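Local coordinates for protein nickel-dependent hydrogenase large subunit (Allochromatium vinosum, PDB 3MYR) that carries the nickel-iron centre of a heterodimeric hydrogenase that oxidises molecular hydrogen and passes the electrons to an acceptor, at residues I19-Q22 / T27-Q30; G47-D52 / S471-R476; H205-G210 / L239-N244; R308-I313 / R393-Y398. All coordinates share one frame; numbering follows the deposited sequence.

Interaction 1: residues I19-Q22 / T27-Q30; sequences IEAQ and TIAQ
Gln22 pairs with both Ala29 and Gln30, a classic beta bulge in the hairpin of strands 17-24 and 27-35. The tight part is backbone. Gln22 O takes two donors, Ala29 N at 2.7 Å and Gln30 N at a longer 3.2 Å, the first nearly end-on to the carbonyl, the second on a lone pair in its plane. In return Gln22 N gives a bond to Gln30 O, 2.7 Å. Because one carbonyl serves two successive amides, Ala29 is the extra residue of the bulge, with near-helical backbone angles (phi -90°, psi -46°), and its CB sits 3.4 Å from Gln22 O. The short segments are strongly twisted, their directions 100° apart, and they come together only at this end. The side-chain contacts are looser. On the buried face Ala21 CB meets Ile28 CG2 at 4.2 Å, and the layer continues as Ile28 packs on Ile545 of helix 543-551 and Ile19 on Ile549 of the same helix. The other face carries Gln22 and Gln30, partly exposed, whose side chains touch through their CB atoms and then diverge, CG of Gln22 standing anti to its backbone nitrogen and CG of Gln30 anti to its carbonyl carbon. Farther from the bulge, the Glu20 carboxylate forms salt bridges with Arg18 and Arg4. Gln30 O, already holding Gln22 N, also receives a CA-H...O contact from Ala21 CA, 3.3 Å.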
loop_
_atom_site.group_PDB
_atom_site.type_symbol
_atom_site.label_atom_id
_atom_site.label_comp_id
_atom_site.label_asym_id
_atom_site.label_seq_id
_atom_site.Cartn_x
_atom_site.Cartn_y
_atom_site.Cartn_z
ATOM N N ILE B 19 -15.712 1.526 -11.474
ATOM C CA ILE B 19 -15.863 0.759 -12.716
ATOM C C ILE B 19 -17.220 1.060 -13.327
ATOM O O ILE B 19 -18.243 1.049 -12.600
ATOM C CB ILE B 19 -15.770 -0.772 -12.446
ATOM C CG1 ILE B 19 -14.416 -1.133 -11.795
ATOM C CG2 ILE B 19 -16.007 -1.585 -13.757
ATOM C CD1 ILE B 19 -13.250 -0.952 -12.720
ATOM N N GLU B 20 -17.243 1.357 -14.647
ATOM C CA GLU B 20 -18.506 1.407 -15.390
ATOM C C GLU B 20 -18.451 0.313 -16.441
ATOM O O GLU B 20 -17.372 0.024 -16.987
ATOM C CB GLU B 20 -18.707 2.799 -15.999
ATOM C CG GLU B 20 -18.908 3.840 -14.867
ATOM C CD GLU B 20 -19.371 5.228 -15.368
ATOM O OE1 GLU B 20 -19.534 6.178 -14.538
ATOM O OE2 GLU B 20 -19.566 5.362 -16.586
ATOM N N ALA B 21 -19.582 -0.354 -16.673
ATOM C CA ALA B 21 -19.631 -1.459 -17.626
ATOM C C ALA B 21 -20.867 -1.288 -18.537
ATOM O O ALA B 21 -22.006 -1.116 -18.056
ATOM C CB ALA B 21 -19.706 -2.782 -16.886
ATOM N N GLN B 22 -20.629 -1.321 -19.846
ATOM C CA GLN B 22 -21.715 -1.365 -20.807
ATOM C C GLN B 22 -22.077 -2.833 -20.979
ATOM O O GLN B 22 -21.221 -3.654 -21.391
ATOM C CB GLN B 22 -21.284 -0.732 -22.133
ATOM C CG GLN B 22 -22.392 -0.797 -23.251
ATOM C CD GLN B 22 -23.684 -0.075 -22.837
ATOM O OE1 GLN B 22 -24.757 -0.692 -22.781
ATOM N NE2 GLN B 22 -23.575 1.202 -22.466
ATOM N N THR B 27 -23.755 -10.034 -20.279
ATOM C CA THR B 27 -22.372 -9.970 -20.716
ATOM C C THR B 27 -21.771 -8.572 -20.622
ATOM O O THR B 27 -22.371 -7.572 -21.045
ATOM C CB THR B 27 -22.233 -10.537 -22.167
ATOM O OG1 THR B 27 -22.496 -11.939 -22.098
ATOM C CG2 THR B 27 -20.817 -10.405 -22.693
ATOM N N ILE B 28 -20.565 -8.488 -20.064
ATOM C CA ILE B 28 -19.871 -7.226 -20.122
ATOM C C ILE B 28 -19.388 -6.939 -21.550
ATOM O O ILE B 28 -18.502 -7.623 -22.049
ATOM C CB ILE B 28 -18.731 -7.141 -19.092
ATOM C CG1 ILE B 28 -19.316 -7.278 -17.681
ATOM C CG2 ILE B 28 -17.961 -5.805 -19.276
ATOM C CD1 ILE B 28 -18.311 -7.188 -16.550
ATOM N N ALA B 29 -19.922 -5.912 -22.188
ATOM C CA ALA B 29 -19.498 -5.600 -23.578
ATOM C C ALA B 29 -18.310 -4.627 -23.611
ATOM O O ALA B 29 -17.345 -4.872 -24.329
ATOM C CB ALA B 29 -20.675 -5.057 -24.437
ATOM N N GLN B 30 -18.369 -3.556 -22.821
ATOM C CA GLN B 30 -17.219 -2.638 -22.650
ATOM C C GLN B 30 -17.098 -2.296 -21.174
ATOM O O GLN B 30 -18.118 -2.079 -20.490
ATOM C CB GLN B 30 -17.368 -1.322 -23.433
ATOM C CG GLN B 30 -17.317 -1.376 -24.990
ATOM C CD GLN B 30 -15.894 -1.611 -25.575
ATOM O OE1 GLN B 30 -15.540 -2.760 -25.906
ATOM N NE2 GLN B 30 -15.097 -0.530 -25.743
#

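Interaction 2: residues G47-D52 / S471-R476; sequences GRDPRD and SSWPSR
Trp473 drives the outer edge of its six-membered ring against Asp49, Pro50 and Arg51. The Asp49 carboxylate stands almost upright to the indole plane, 87° apart, and OD1 lies at the ring edge, 3.8 Å from Trp473 CH2. Arg51 is turned much the same way: its guanidinium makes 83° with the indole, and CD reaches the edge at Trp473 CZ2, 3.8 Å. Pro50 comes in at a slant, CG being 3.8 Å from Trp473 CZ3. The two charged groups are also paired with each other, Arg51 presenting NE and NH2 side-on. NE reaches Asp49 OD1 at 3.2 Å, and NH2 reaches Asp49 OD2 at 2.9 Å, from above the carboxylate plane. OD1 also accepts from Arg51 N at 2.8 Å, closing an Asx turn just ahead of helix 53-58; with CG anti to the backbone nitrogen (chi1 -166°), the Asp49 carboxylate is directed toward this amide, which meets OD1 on its anti side. Two donors thus hold OD1 beside an apolar ring edge. The indole itself is pinned by a hydrogen bond from NE1 to Leu467 O and packs on Leu80 of helix 67-80, while Arg51 makes a cation-pi contact with Trp468. The turn lies at the subunit interface: Arg48 forms a salt bridge with Asp257 of the small subunit, and Asp52 OD2 accepts from Phe261 N of that chain.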
loop_
_atom_site.group_PDB
_atom_site.type_symbol
_atom_site.label_atom_id
_atom_site.label_comp_id
_atom_site.label_asym_id
_atom_site.label_seq_id
_atom_site.Cartn_x
_atom_site.Cartn_y
_atom_site.Cartn_z
ATOM N N GLY B 47 11.545 21.382 -7.391
ATOM C CA GLY B 47 12.284 22.404 -6.649
ATOM C C GLY B 47 12.893 21.863 -5.376
ATOM O O GLY B 47 13.715 22.522 -4.789
ATOM N N ARG B 48 12.553 20.648 -4.962
ATOM C CA ARG B 48 13.011 20.151 -3.652
ATOM C C ARG B 48 14.344 19.435 -3.767
ATOM O O ARG B 48 14.842 19.271 -4.860
ATOM C CB ARG B 48 11.924 19.247 -3.056
ATOM C CG ARG B 48 10.681 20.093 -2.686
ATOM C CD ARG B 48 9.631 19.182 -2.026
ATOM N NE ARG B 48 8.302 19.831 -1.981
ATOM C CZ ARG B 48 7.867 20.573 -0.968
ATOM N NH1 ARG B 48 8.632 20.793 0.111
ATOM N NH2 ARG B 48 6.621 21.002 -0.988
ATOM N N ASP B 49 14.916 19.038 -2.625
ATOM C CA ASP B 49 16.160 18.302 -2.579
ATOM C C ASP B 49 15.953 16.832 -2.977
ATOM O O ASP B 49 15.132 16.163 -2.372
ATOM C CB ASP B 49 16.736 18.358 -1.179
ATOM C CG ASP B 49 18.234 17.900 -1.138
ATOM O OD1 ASP B 49 18.596 16.820 -1.688
ATOM O OD2 ASP B 49 19.066 18.684 -0.651
ATOM N N PRO B 50 16.662 16.320 -4.007
ATOM C CA PRO B 50 16.561 14.888 -4.428
ATOM C C PRO B 50 16.824 13.930 -3.281
ATOM O O PRO B 50 16.253 12.822 -3.299
ATOM C CB PRO B 50 17.726 14.714 -5.436
ATOM C CG PRO B 50 17.760 16.174 -6.094
ATOM C CD PRO B 50 17.598 17.081 -4.879
ATOM N N ARG B 51 17.625 14.315 -2.285
ATOM C CA ARG B 51 17.855 13.368 -1.164
ATOM C C ARG B 51 16.553 13.220 -0.350
ATOM O O ARG B 51 16.415 12.224 0.350
ATOM C CB ARG B 51 19.004 13.813 -0.268
ATOM C CG ARG B 51 20.342 13.736 -1.063
ATOM C CD ARG B 51 21.410 14.419 -0.259
ATOM N NE ARG B 51 21.077 15.806 -0.000
ATOM C CZ ARG B 51 21.679 16.571 0.923
ATOM N NH1 ARG B 51 22.731 16.114 1.606
ATOM N NH2 ARG B 51 21.301 17.835 1.071
ATOM N N ASP B 52 15.678 14.237 -0.376
ATOM C CA ASP B 52 14.393 14.168 0.405
ATOM C C ASP B 52 13.280 13.434 -0.372
ATOM O O ASP B 52 12.240 13.132 0.223
ATOM C CB ASP B 52 13.809 15.580 0.669
ATOM C CG ASP B 52 14.682 16.467 1.586
ATOM O OD1 ASP B 52 15.771 16.033 1.981
ATOM O OD2 ASP B 52 14.254 17.629 1.886
ATOM N N SER B 471 26.997 19.734 -3.451
ATOM C CA SER B 471 28.099 20.390 -4.111
ATOM C C SER B 471 29.000 19.342 -4.814
ATOM O O SER B 471 29.834 19.704 -5.607
ATOM C CB SER B 471 28.894 21.235 -3.087
ATOM O OG SER B 471 29.466 20.389 -2.102
ATOM N N SER B 472 28.782 18.038 -4.582
ATOM C CA SER B 472 29.622 17.052 -5.281
ATOM C C SER B 472 28.934 16.538 -6.557
ATOM O O SER B 472 29.522 15.725 -7.289
ATOM C CB SER B 472 29.977 15.867 -4.383
ATOM O OG SER B 472 28.774 15.125 -4.049
ATOM N N TRP B 473 27.686 16.955 -6.802
ATOM C CA TRP B 473 26.921 16.450 -7.971
ATOM C C TRP B 473 27.218 17.292 -9.260
ATOM O O TRP B 473 27.516 18.472 -9.146
ATOM C CB TRP B 473 25.440 16.579 -7.682
ATOM C CG TRP B 473 24.976 15.942 -6.422
ATOM C CD1 TRP B 473 25.647 15.031 -5.623
ATOM C CD2 TRP B 473 23.707 16.142 -5.832
ATOM N NE1 TRP B 473 24.879 14.717 -4.536
ATOM C CE2 TRP B 473 23.678 15.381 -4.636
ATOM C CE3 TRP B 473 22.592 16.954 -6.169
ATOM C CZ2 TRP B 473 22.532 15.372 -3.755
ATOM C CZ3 TRP B 473 21.440 16.916 -5.340
ATOM C CH2 TRP B 473 21.445 16.160 -4.115
ATOM N N PRO B 474 27.081 16.698 -10.460
ATOM C CA PRO B 474 27.089 17.503 -11.708
ATOM C C PRO B 474 25.881 18.452 -11.681
ATOM O O PRO B 474 24.889 18.156 -11.012
ATOM C CB PRO B 474 26.874 16.463 -12.818
ATOM C CG PRO B 474 26.848 15.088 -12.113
ATOM C CD PRO B 474 26.513 15.362 -10.672
ATOM N N SER B 475 25.948 19.577 -12.394
ATOM C CA SER B 475 24.896 20.543 -12.257
ATOM C C SER B 475 23.680 20.088 -13.078
ATOM O O SER B 475 22.551 20.568 -12.870
ATOM C CB SER B 475 25.416 21.909 -12.656
ATOM O OG SER B 475 25.713 21.844 -14.012
ATOM N N ARG B 476 23.880 19.076 -13.917
ATOM C CA ARG B 476 22.742 18.425 -14.617
ATOM C C ARG B 476 22.890 16.915 -14.482
ATOM O O ARG B 476 23.968 16.397 -14.757
ATOM C CB ARG B 476 22.778 18.745 -16.122
ATOM C CG ARG B 476 22.691 20.222 -16.442
ATOM C CD ARG B 476 21.253 20.697 -16.322
ATOM N NE ARG B 476 21.082 22.125 -16.627
ATOM C CZ ARG B 476 21.210 23.111 -15.736
ATOM N NH1 ARG B 476 21.547 22.866 -14.477
ATOM N NH2 ARG B 476 20.995 24.355 -16.103
#

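Interaction 3: residues H205-G210 / L239-N244; sequences HAIFGG and LAEVRN
Glu241 OE2 is gripped by two cations of its own helix, Arg238 NH1 and Lys237 NZ, so the carboxylate is tied back along helix 236-265 and what Glu241 offers across the contact is its aliphatic root. Its CB touches Ile207 CD1 at 3.9 Å. The contact is a helix-helix packing in the helical part of the large subunit: the end of helix 203-209 lies against the beginning of helix 236-265, the short axes 10.6 Å apart and running 145° from each other. Ile207, Phe208 and Val242 span this gap, and no hydrogen bond crosses. Val242 fills the middle. Its CG2 meets Ile207 CG2 at 3.9 Å and Phe208 CE2 at the same separation. In Ile207, CG2 is anti to the backbone nitrogen and the CG1-CD1 arm lies beside it (chi1 -66°); CG2 meets Val242, while CD1 bridges Glu241 CB and Val242 CG2, the latter at 4.0 Å. The Phe208 side chain crosses Val242 at about a right angle. Other helices close the cluster: Phe208 also packs on Ile91 and Met95 of helix 86-112, and Val242 on Tyr448 of helix 426-456. Thr237 of the small subunit touches Ile207, so the cluster reaches the interface. Both methyls of Val242 meet the same corner of the phenyl ring, CG1 being 4.0 Å from Phe208 CE2.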
loop_
_atom_site.group_PDB
_atom_site.type_symbol
_atom_site.label_atom_id
_atom_site.label_comp_id
_atom_site.label_asym_id
_atom_site.label_seq_id
_atom_site.Cartn_x
_atom_site.Cartn_y
_atom_site.Cartn_z
ATOM N N HIS B 205 10.398 -4.624 9.170
ATOM C CA HIS B 205 10.708 -3.263 8.727
ATOM C C HIS B 205 11.059 -2.283 9.889
ATOM O O HIS B 205 11.859 -1.347 9.695
ATOM C CB HIS B 205 9.530 -2.671 7.945
ATOM C CG HIS B 205 9.375 -3.265 6.587
ATOM N ND1 HIS B 205 8.346 -2.911 5.728
ATOM C CD2 HIS B 205 10.164 -4.144 5.908
ATOM C CE1 HIS B 205 8.546 -3.498 4.561
ATOM N NE2 HIS B 205 9.625 -4.268 4.650
ATOM N N ALA B 206 10.538 -2.523 11.086
ATOM C CA ALA B 206 10.816 -1.561 12.166
ATOM C C ALA B 206 12.267 -1.720 12.628
ATOM O O ALA B 206 12.959 -0.740 12.891
ATOM C CB ALA B 206 9.833 -1.781 13.330
ATOM N N ILE B 207 12.764 -2.955 12.612
ATOM C CA ILE B 207 14.146 -3.161 13.003
ATOM C C ILE B 207 15.159 -2.413 12.086
ATOM O O ILE B 207 15.971 -1.646 12.561
ATOM C CB ILE B 207 14.487 -4.652 13.140
ATOM C CG1 ILE B 207 13.704 -5.253 14.309
ATOM C CG2 ILE B 207 16.063 -4.876 13.306
ATOM C CD1 ILE B 207 13.803 -6.845 14.368
ATOM N N PHE B 208 14.976 -2.515 10.795
ATOM C CA PHE B 208 15.908 -1.934 9.849
ATOM C C PHE B 208 15.478 -0.508 9.512
ATOM O O PHE B 208 16.316 0.321 9.233
ATOM C CB PHE B 208 15.805 -2.772 8.582
ATOM C CG PHE B 208 16.525 -4.104 8.709
ATOM C CD1 PHE B 208 17.915 -4.125 8.914
ATOM C CD2 PHE B 208 15.835 -5.299 8.613
ATOM C CE1 PHE B 208 18.631 -5.367 9.013
ATOM C CE2 PHE B 208 16.523 -6.544 8.707
ATOM C CZ PHE B 208 17.937 -6.565 8.910
ATOM N N GLY B 209 14.162 -0.232 9.550
ATOM C CA GLY B 209 13.686 0.999 8.971
ATOM C C GLY B 209 13.055 1.898 10.006
ATOM O O GLY B 209 12.539 2.943 9.638
ATOM N N GLY B 210 12.991 1.442 11.283
ATOM C CA GLY B 210 12.491 2.317 12.354
ATOM C C GLY B 210 10.987 2.203 12.595
ATOM O O GLY B 210 10.540 2.394 13.706
ATOM N N LEU B 239 19.993 -9.025 15.283
ATOM C CA LEU B 239 20.019 -9.961 14.176
ATOM C C LEU B 239 19.280 -11.282 14.515
ATOM O O LEU B 239 18.768 -11.960 13.607
ATOM C CB LEU B 239 21.481 -10.240 13.756
ATOM C CG LEU B 239 22.061 -8.983 13.053
ATOM C CD1 LEU B 239 23.591 -8.936 13.005
ATOM C CD2 LEU B 239 21.424 -8.595 11.686
ATOM N N ALA B 240 19.280 -11.670 15.799
ATOM C CA ALA B 240 18.565 -12.887 16.228
ATOM C C ALA B 240 17.079 -12.669 16.066
ATOM O O ALA B 240 16.388 -13.571 15.676
ATOM C CB ALA B 240 18.850 -13.205 17.674
ATOM N N GLU B 241 16.580 -11.479 16.419
ATOM C CA GLU B 241 15.137 -11.184 16.202
ATOM C C GLU B 241 14.779 -11.238 14.699
ATOM O O GLU B 241 13.752 -11.750 14.312
ATOM C CB GLU B 241 14.817 -9.777 16.749
ATOM C CG GLU B 241 15.143 -9.610 18.263
ATOM C CD GLU B 241 14.774 -8.185 18.818
ATOM O OE1 GLU B 241 13.706 -8.057 19.452
ATOM O OE2 GLU B 241 15.464 -7.187 18.515
ATOM N N VAL B 242 15.656 -10.728 13.845
ATOM C CA VAL B 242 15.378 -10.735 12.422
ATOM C C VAL B 242 15.276 -12.198 11.954
ATOM O O VAL B 242 14.386 -12.566 11.165
ATOM C CB VAL B 242 16.491 -10.053 11.691
ATOM C CG1 VAL B 242 16.393 -10.294 10.126
ATOM C CG2 VAL B 242 16.559 -8.558 12.076
ATOM N N ARG B 243 16.182 -13.045 12.453
ATOM C CA ARG B 243 16.133 -14.438 12.035
ATOM C C ARG B 243 14.792 -15.107 12.370
ATOM O O ARG B 243 14.229 -15.878 11.582
ATOM C CB ARG B 243 17.234 -15.226 12.728
ATOM C CG ARG B 243 17.103 -16.698 12.316
ATOM C CD ARG B 243 17.886 -17.607 13.287
ATOM N NE ARG B 243 19.265 -17.686 12.811
ATOM C CZ ARG B 243 19.688 -18.524 11.861
ATOM N NH1 ARG B 243 18.853 -19.384 11.258
ATOM N NH2 ARG B 243 20.960 -18.481 11.491
ATOM N N ASN B 244 14.300 -14.879 13.578
ATOM C CA ASN B 244 13.015 -15.489 13.954
ATOM C C ASN B 244 11.861 -14.990 13.084
ATOM O O ASN B 244 10.936 -15.746 12.752
ATOM C CB ASN B 244 12.707 -15.241 15.445
ATOM C CG ASN B 244 13.507 -16.191 16.362
ATOM O OD1 ASN B 244 14.366 -16.927 15.904
ATOM N ND2 ASN B 244 13.228 -16.157 17.652
#

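Interaction 4: residues R308-I313 / R393-Y398; sequences RDLSTI and RVLMLY
Leu310, which meets both Leu395 and Tyr398, has a nearly eclipsed side chain: chi2 is 3°, so CD1 nearly eclipses CA, an unfavourable rotation. This rotation places CD1 at Leu395 CB, 4.3 Å, and CD2 at Tyr398 CD1, 4.2 Å. The leucine thus straddles one side of the helix with its two methyls, its chain crossing the tyrosine side chain at about a right angle. Next to it, Ile313 packs on Met396. Met396 starts away from the loop, but bends at chi2 and chi3 swing its sulfur back, and SD ends 3.8 Å from Ile313 CD1 and 4.1 Å from Ile313 CG2. Leu310 is presented by a type I beta turn from Asp309 to Thr312, reinforced by an Asx turn. Asp309 OD2 accepts both from Ser311 N, which approaches above the carboxylate plane, and from Ser311 OG, which meets the syn lone pair of OD2; each bond measures 2.7 Å. Between residues 308-313 and 393-398 no hydrogen bond forms; this loop after strand 300-305 meets helix 390-399 by apolar contacts, while Tyr424 adds cover to Leu310 and Leu395. Tyr398 OH is held by Asp410 OD1 of helix 403-416. At the start of the helical segment, Arg393 NH1 donates to the carbonyl oxygen of Pro486, a residue lining the nickel-iron pocket.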
loop_
_atom_site.group_PDB
_atom_site.type_symbol
_atom_site.label_atom_id
_atom_site.label_comp_id
_atom_site.label_asym_id
_atom_site.label_seq_id
_atom_site.Cartn_x
_atom_site.Cartn_y
_atom_site.Cartn_z
ATOM N N ARG B 308 1.315 -13.562 -25.541
ATOM C CA ARG B 308 1.360 -14.866 -24.803
ATOM C C ARG B 308 2.441 -15.810 -25.328
ATOM O O ARG B 308 2.385 -17.031 -25.150
ATOM C CB ARG B 308 -0.011 -15.562 -24.760
ATOM C CG ARG B 308 -1.054 -14.707 -24.068
ATOM C CD ARG B 308 -2.393 -15.392 -24.010
ATOM N NE ARG B 308 -3.467 -14.633 -23.341
ATOM C CZ ARG B 308 -4.712 -15.132 -23.160
ATOM N NH1 ARG B 308 -5.032 -16.371 -23.606
ATOM N NH2 ARG B 308 -5.649 -14.449 -22.487
ATOM N N ASP B 309 3.470 -15.241 -25.920
ATOM C CA ASP B 309 4.500 -16.078 -26.539
ATOM C C ASP B 309 5.666 -16.196 -25.556
ATOM O O ASP B 309 6.456 -15.296 -25.409
ATOM C CB ASP B 309 4.953 -15.475 -27.861
ATOM C CG ASP B 309 6.095 -16.280 -28.533
ATOM O OD1 ASP B 309 6.449 -15.882 -29.666
ATOM O OD2 ASP B 309 6.647 -17.274 -27.964
ATOM N N LEU B 310 5.798 -17.339 -24.914
ATOM C CA LEU B 310 6.836 -17.465 -23.889
ATOM C C LEU B 310 8.187 -17.826 -24.524
ATOM O O LEU B 310 9.150 -18.056 -23.804
ATOM C CB LEU B 310 6.453 -18.562 -22.906
ATOM C CG LEU B 310 5.560 -18.220 -21.709
ATOM C CD1 LEU B 310 5.036 -16.752 -21.612
ATOM C CD2 LEU B 310 4.548 -19.309 -21.343
ATOM N N SER B 311 8.275 -17.916 -25.851
ATOM C CA SER B 311 9.557 -18.335 -26.423
ATOM C C SER B 311 10.487 -17.144 -26.707
ATOM O O SER B 311 11.615 -17.373 -27.081
ATOM C CB SER B 311 9.358 -19.157 -27.700
ATOM O OG SER B 311 9.024 -18.266 -28.757
ATOM N N THR B 312 9.992 -15.898 -26.608
ATOM C CA THR B 312 10.792 -14.682 -26.897
ATOM C C THR B 312 10.623 -13.629 -25.796
ATOM O O THR B 312 9.512 -13.130 -25.569
ATOM C CB THR B 312 10.361 -13.965 -28.192
ATOM O OG1 THR B 312 10.355 -14.868 -29.303
ATOM C CG2 THR B 312 11.326 -12.816 -28.523
ATOM N N ILE B 313 11.704 -13.258 -25.132
ATOM C CA ILE B 313 11.619 -12.237 -24.108
ATOM C C ILE B 313 12.133 -11.024 -24.812
ATOM O O ILE B 313 13.277 -11.011 -25.198
ATOM C CB ILE B 313 12.575 -12.563 -22.936
ATOM C CG1 ILE B 313 12.135 -13.845 -22.256
ATOM C CG2 ILE B 313 12.544 -11.446 -21.843
ATOM C CD1 ILE B 313 10.687 -13.794 -21.953
ATOM N N ARG B 393 5.512 -11.536 -13.671
ATOM C CA ARG B 393 6.781 -12.017 -13.119
ATOM C C ARG B 393 6.857 -13.521 -13.235
ATOM O O ARG B 393 7.905 -14.106 -13.576
ATOM C CB ARG B 393 6.976 -11.556 -11.654
ATOM C CG ARG B 393 7.524 -10.089 -11.549
ATOM C CD ARG B 393 7.838 -9.749 -10.041
ATOM N NE ARG B 393 6.588 -9.765 -9.250
ATOM C CZ ARG B 393 5.801 -8.724 -8.966
ATOM N NH1 ARG B 393 4.743 -8.893 -8.161
ATOM N NH2 ARG B 393 6.059 -7.513 -9.440
ATOM N N VAL B 394 5.756 -14.170 -12.908
ATOM C CA VAL B 394 5.782 -15.635 -12.911
ATOM C C VAL B 394 5.911 -16.129 -14.349
ATOM O O VAL B 394 6.667 -17.067 -14.636
ATOM C CB VAL B 394 4.571 -16.253 -12.160
ATOM C CG1 VAL B 394 4.429 -17.731 -12.439
ATOM C CG2 VAL B 394 4.744 -16.001 -10.671
ATOM N N LEU B 395 5.248 -15.469 -15.274
ATOM C CA LEU B 395 5.485 -15.791 -16.696
ATOM C C LEU B 395 6.939 -15.584 -17.118
ATOM O O LEU B 395 7.488 -16.451 -17.792
ATOM C CB LEU B 395 4.491 -15.125 -17.682
ATOM C CG LEU B 395 2.995 -15.445 -17.500
ATOM C CD1 LEU B 395 2.169 -14.433 -18.287
ATOM C CD2 LEU B 395 2.664 -16.856 -17.999
ATOM N N MET B 396 7.562 -14.477 -16.680
ATOM C CA MET B 396 8.955 -14.194 -17.014
ATOM C C MET B 396 9.905 -15.226 -16.422
ATOM O O MET B 396 10.854 -15.645 -17.072
ATOM C CB MET B 396 9.351 -12.805 -16.504
ATOM C CG MET B 396 10.323 -12.049 -17.445
ATOM S SD MET B 396 9.587 -11.597 -19.067
ATOM C CE MET B 396 8.128 -10.602 -18.652
ATOM N N LEU B 397 9.652 -15.647 -15.182
ATOM C CA LEU B 397 10.432 -16.664 -14.546
ATOM C C LEU B 397 10.287 -17.966 -15.275
ATOM O O LEU B 397 11.284 -18.712 -15.428
ATOM C CB LEU B 397 10.033 -16.856 -13.056
ATOM C CG LEU B 397 10.562 -15.719 -12.153
ATOM C CD1 LEU B 397 9.860 -15.720 -10.769
ATOM C CD2 LEU B 397 12.093 -15.812 -12.004
ATOM N N TYR B 398 9.045 -18.305 -15.631
ATOM C CA TYR B 398 8.801 -19.542 -16.329
ATOM C C TYR B 398 9.528 -19.540 -17.665
ATOM O O TYR B 398 10.217 -20.511 -18.041
ATOM C CB TYR B 398 7.279 -19.687 -16.604
ATOM C CG TYR B 398 6.792 -21.098 -16.958
ATOM C CD1 TYR B 398 6.484 -21.447 -18.294
ATOM C CD2 TYR B 398 6.697 -22.078 -15.969
ATOM C CE1 TYR B 398 6.023 -22.748 -18.618
ATOM C CE2 TYR B 398 6.280 -23.355 -16.255
ATOM C CZ TYR B 398 5.926 -23.695 -17.584
ATOM O OH TYR B 398 5.465 -24.962 -17.846
#

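Overall arrangement
Interaction 1 is the one contact built on backbone hydrogen bonds, within a hairpin; the other three join separate elements, 29 to 419 residues apart, through side chains, with no hydrogen bond across. Interactions 2 and 3 are buried, interactions 1 and 4 only partly. Interaction 2 sets a carboxylate oxygen, an arginine methylene and a proline round an indole, whereas interactions 3 and 4 are aliphatic and aromatic, the latter with a sulfur. Interactions 2 and 3 both have small-subunit residues beside them, while that subunit does not touch interactions 1 and 4. None shares an element: interactions 1 and 3 lie on opposite sides of the chain's centre, their centres 47 Å apart, and interactions 3 and 4 both fall between the halves of interaction 2 in sequence.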